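Long-range contact in SusD homolog (Bacteroides thetaiotaomicron, PDB 3EHM), which probably binds mucin O-glycans as a SusD-like outer-membrane lipoprotein of a gut symbiont, helping the bacterium use host glycans: residues Ala154-Ser159 with Asn499-Glu504. Numbering follows the deposited sequence.
Sequences APKFDS and NPNMAE
Ala154 offers its carbonyl O to the side-chain amide of Asn501, whose ND2 lies 2.7 Å from it. The bond is bent at the hydrogen (143°), its donor tilted from the carbonyl plane. Pro155 O is held by Asn499 ND2 at 3.0 Å. This bond is nearly straight (168°) and falls on a lone pair in the carbonyl plane. Asn499 has its CG opposite the backbone N (chi1 -178°), which carries the amide across to Pro155. Its OD1 accepts from Asn501 N at 2.8 Å, an Asx turn. An alanine here would probably leave Pro155 O without this donor and the turn without its side-chain bond. The contact joins the loop leading into helix 160-178 to the loop between helices 495-498 and 505-509 of the SusD-like fold. The Lys156 chain bends at chi2, and its NZ forms a salt bridge with Glu504 OE1 at 3.0 Å, on the syn side of the carboxylate. Phe157 is buried, with Asn499 ND2 at its ring edge. Its CE1 packs 3.7 Å from Met502 CG, and SE of Met502, a selenomethionine, makes an oblique Met-aromatic contact. Ile505 and Leu508 also touch this side chain. One water links Phe157 N to Asn501 O and Glu504 OE1.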
ATOM      1  N   ALA A 154      -2.667 -12.122  26.869  1.00 26.46           N
ATOM      2  CA  ALA A 154      -1.604 -12.706  26.053  1.00 25.99           C
ATOM      3  C   ALA A 154      -2.179 -13.253  24.742  1.00 25.67           C
ATOM      4  O   ALA A 154      -2.274 -14.465  24.550  1.00 25.11           O
ATOM      5  CB  ALA A 154      -0.906 -13.818  26.828  1.00 25.09           C
ATOM      6  N   PRO A 155      -2.567 -12.354  23.821  1.00 24.23           N
ATOM      7  CA  PRO A 155      -3.141 -12.693  22.515  1.00 23.77           C
ATOM      8  C   PRO A 155      -2.414 -13.789  21.739  1.00 22.41           C
ATOM      9  O   PRO A 155      -1.191 -13.773  21.613  1.00 23.12           O
ATOM     10  CB  PRO A 155      -3.114 -11.358  21.777  1.00 24.51           C
ATOM     11  CG  PRO A 155      -3.368 -10.382  22.871  1.00 25.01           C
ATOM     12  CD  PRO A 155      -2.465 -10.891  23.976  1.00 23.31           C
ATOM     13  N   LYS A 156      -3.188 -14.738  21.222  1.00 21.88           N
ATOM     14  CA  LYS A 156      -2.659 -15.841  20.428  1.00 20.87           C
ATOM     15  C   LYS A 156      -2.549 -15.354  18.981  1.00 18.49           C
ATOM     16  O   LYS A 156      -3.459 -14.699  18.477  1.00 17.47           O
ATOM     17  CB  LYS A 156      -3.616 -17.034  20.502  1.00 22.56           C
ATOM     18  CG  LYS A 156      -3.250 -18.225  19.623  1.00 25.15           C
ATOM     19  CD  LYS A 156      -2.120 -19.055  20.213  1.00 26.35           C
ATOM     20  CE  LYS A 156      -1.932 -20.350  19.427  1.00 28.49           C
ATOM     21  NZ  LYS A 156      -0.866 -21.217  20.000  1.00 29.51           N
ATOM     22  N   PHE A 157      -1.438 -15.666  18.318  1.00 17.63           N
ATOM     23  CA  PHE A 157      -1.237 -15.254  16.930  1.00 17.47           C
ATOM     24  C   PHE A 157      -1.634 -16.351  15.945  1.00 17.58           C
ATOM     25  O   PHE A 157      -1.556 -17.541  16.261  1.00 19.14           O
ATOM     26  CB  PHE A 157       0.226 -14.872  16.689  1.00 17.86           C
ATOM     27  CG  PHE A 157       0.598 -13.510  17.209  1.00 20.09           C
ATOM     28  CD1 PHE A 157       0.479 -13.207  18.563  1.00 20.19           C
ATOM     29  CD2 PHE A 157       1.087 -12.534  16.344  1.00 20.13           C
ATOM     30  CE1 PHE A 157       0.846 -11.948  19.051  1.00 23.38           C
ATOM     31  CE2 PHE A 157       1.455 -11.273  16.822  1.00 22.00           C
ATOM     32  CZ  PHE A 157       1.335 -10.980  18.180  1.00 21.19           C
ATOM     33  N   ASP A 158      -2.064 -15.936  14.756  1.00 16.45           N
ATOM     34  CA  ASP A 158      -2.468 -16.859  13.696  1.00 16.16           C
ATOM     35  C   ASP A 158      -1.400 -16.842  12.609  1.00 16.26           C
ATOM     36  O   ASP A 158      -0.766 -15.811  12.383  1.00 15.57           O
ATOM     37  CB  ASP A 158      -3.783 -16.408  13.055  1.00 16.64           C
ATOM     38  CG  ASP A 158      -4.943 -16.378  14.033  1.00 17.99           C
ATOM     39  OD1 ASP A 158      -5.377 -17.460  14.480  1.00 16.97           O
ATOM     40  OD2 ASP A 158      -5.422 -15.266  14.348  1.00 17.99           O
ATOM     41  N   SER A 159      -1.199 -17.970  11.935  1.00 15.31           N
ATOM     42  CA  SER A 159      -0.228 -18.010  10.846  1.00 16.44           C
ATOM     43  C   SER A 159      -0.834 -17.101   9.783  1.00 16.10           C
ATOM     44  O   SER A 159      -2.049 -16.909   9.755  1.00 16.75           O
ATOM     45  CB  SER A 159      -0.088 -19.429  10.287  1.00 15.99           C
ATOM     46  OG  SER A 159      -1.273 -19.827   9.618  1.00 18.17           O
ATOM     47  N   ASN A 499       4.330 -11.078  25.988  1.00 26.38           N
ATOM     48  CA  ASN A 499       3.329 -12.021  25.492  1.00 25.23           C
ATOM     49  C   ASN A 499       3.988 -13.359  25.163  1.00 26.03           C
ATOM     50  O   ASN A 499       4.623 -13.507  24.115  1.00 26.50           O
ATOM     51  CB  ASN A 499       2.656 -11.470  24.236  1.00 24.76           C
ATOM     52  CG  ASN A 499       1.565 -12.384  23.708  1.00 24.13           C
ATOM     53  OD1 ASN A 499       1.497 -13.562  24.062  1.00 23.80           O
ATOM     54  ND2 ASN A 499       0.711 -11.848  22.847  1.00 23.85           N
ATOM     55  N   PRO A 500       3.839 -14.354  26.051  1.00 25.37           N
ATOM     56  CA  PRO A 500       4.434 -15.675  25.827  1.00 25.42           C
ATOM     57  C   PRO A 500       3.940 -16.437  24.595  1.00 25.05           C
ATOM     58  O   PRO A 500       4.534 -17.441  24.210  1.00 24.86           O
ATOM     59  CB  PRO A 500       4.142 -16.413  27.138  1.00 25.86           C
ATOM     60  CG  PRO A 500       2.879 -15.771  27.620  1.00 25.24           C
ATOM     61  CD  PRO A 500       3.144 -14.307  27.350  1.00 25.74           C
ATOM     62  N   ASN A 501       2.859 -15.977  23.973  1.00 24.89           N
ATOM     63  CA  ASN A 501       2.363 -16.663  22.784  1.00 25.76           C
ATOM     64  C   ASN A 501       3.146 -16.259  21.541  1.00 25.08           C
ATOM     65  O   ASN A 501       3.016 -16.880  20.484  1.00 26.19           O
ATOM     66  CB  ASN A 501       0.874 -16.384  22.568  1.00 26.10           C
ATOM     67  CG  ASN A 501      -0.015 -17.337  23.345  1.00 28.06           C
ATOM     68  OD1 ASN A 501       0.173 -18.553  23.292  1.00 29.66           O
ATOM     69  ND2 ASN A 501      -0.990 -16.795  24.062  1.00 28.50           N
HETATM   70  N   MSE A 502       3.967 -15.222  21.670  1.00 23.60           N
HETATM   71  CA  MSE A 502       4.764 -14.754  20.545  1.00 23.58           C
HETATM   72  C   MSE A 502       5.958 -15.653  20.263  1.00 22.77           C
HETATM   73  O   MSE A 502       6.535 -15.603  19.180  1.00 22.60           O
HETATM   74  CB  MSE A 502       5.237 -13.319  20.793  1.00 25.86           C
HETATM   75  CG  MSE A 502       4.100 -12.306  20.758  1.00 27.52           C
HETATM   76 SE   MSE A 502       4.703 -10.476  20.822  1.00 35.08          SE
HETATM   77  CE  MSE A 502       5.000 -10.223  18.924  1.00 31.51           C
ATOM     78  N   ALA A 503       6.321 -16.484  21.235  1.00 21.66           N
ATOM     79  CA  ALA A 503       7.456 -17.388  21.073  1.00 21.74           C
ATOM     80  C   ALA A 503       7.254 -18.303  19.868  1.00 20.99           C
ATOM     81  O   ALA A 503       8.202 -18.864  19.329  1.00 21.67           O
ATOM     82  CB  ALA A 503       7.634 -18.225  22.340  1.00 22.55           C
ATOM     83  N   GLU A 504       6.002 -18.439  19.453  1.00 21.45           N
ATOM     84  CA  GLU A 504       5.632 -19.287  18.328  1.00 21.89           C
ATOM     85  C   GLU A 504       5.797 -18.619  16.955  1.00 21.22           C
ATOM     86  O   GLU A 504       5.751 -19.293  15.924  1.00 21.35           O
ATOM     87  CB  GLU A 504       4.182 -19.742  18.536  1.00 23.94           C
ATOM     88  CG  GLU A 504       3.427 -20.143  17.294  1.00 28.06           C
ATOM     89  CD  GLU A 504       2.024 -20.625  17.605  1.00 29.38           C
ATOM     90  OE1 GLU A 504       1.281 -19.908  18.320  1.00 28.87           O
ATOM     91  OE2 GLU A 504       1.666 -21.724  17.127  1.00 31.52           O
TER
HETATM   92  O   HOH W   1       1.664 -20.162  21.870  1.00 34.19           O
HETATM   93  O   HOH W   2       0.572 -17.333  19.305  1.00 22.97           O
HETATM   94  O   HOH W   3      -1.375 -20.260  16.143  1.00 29.87           O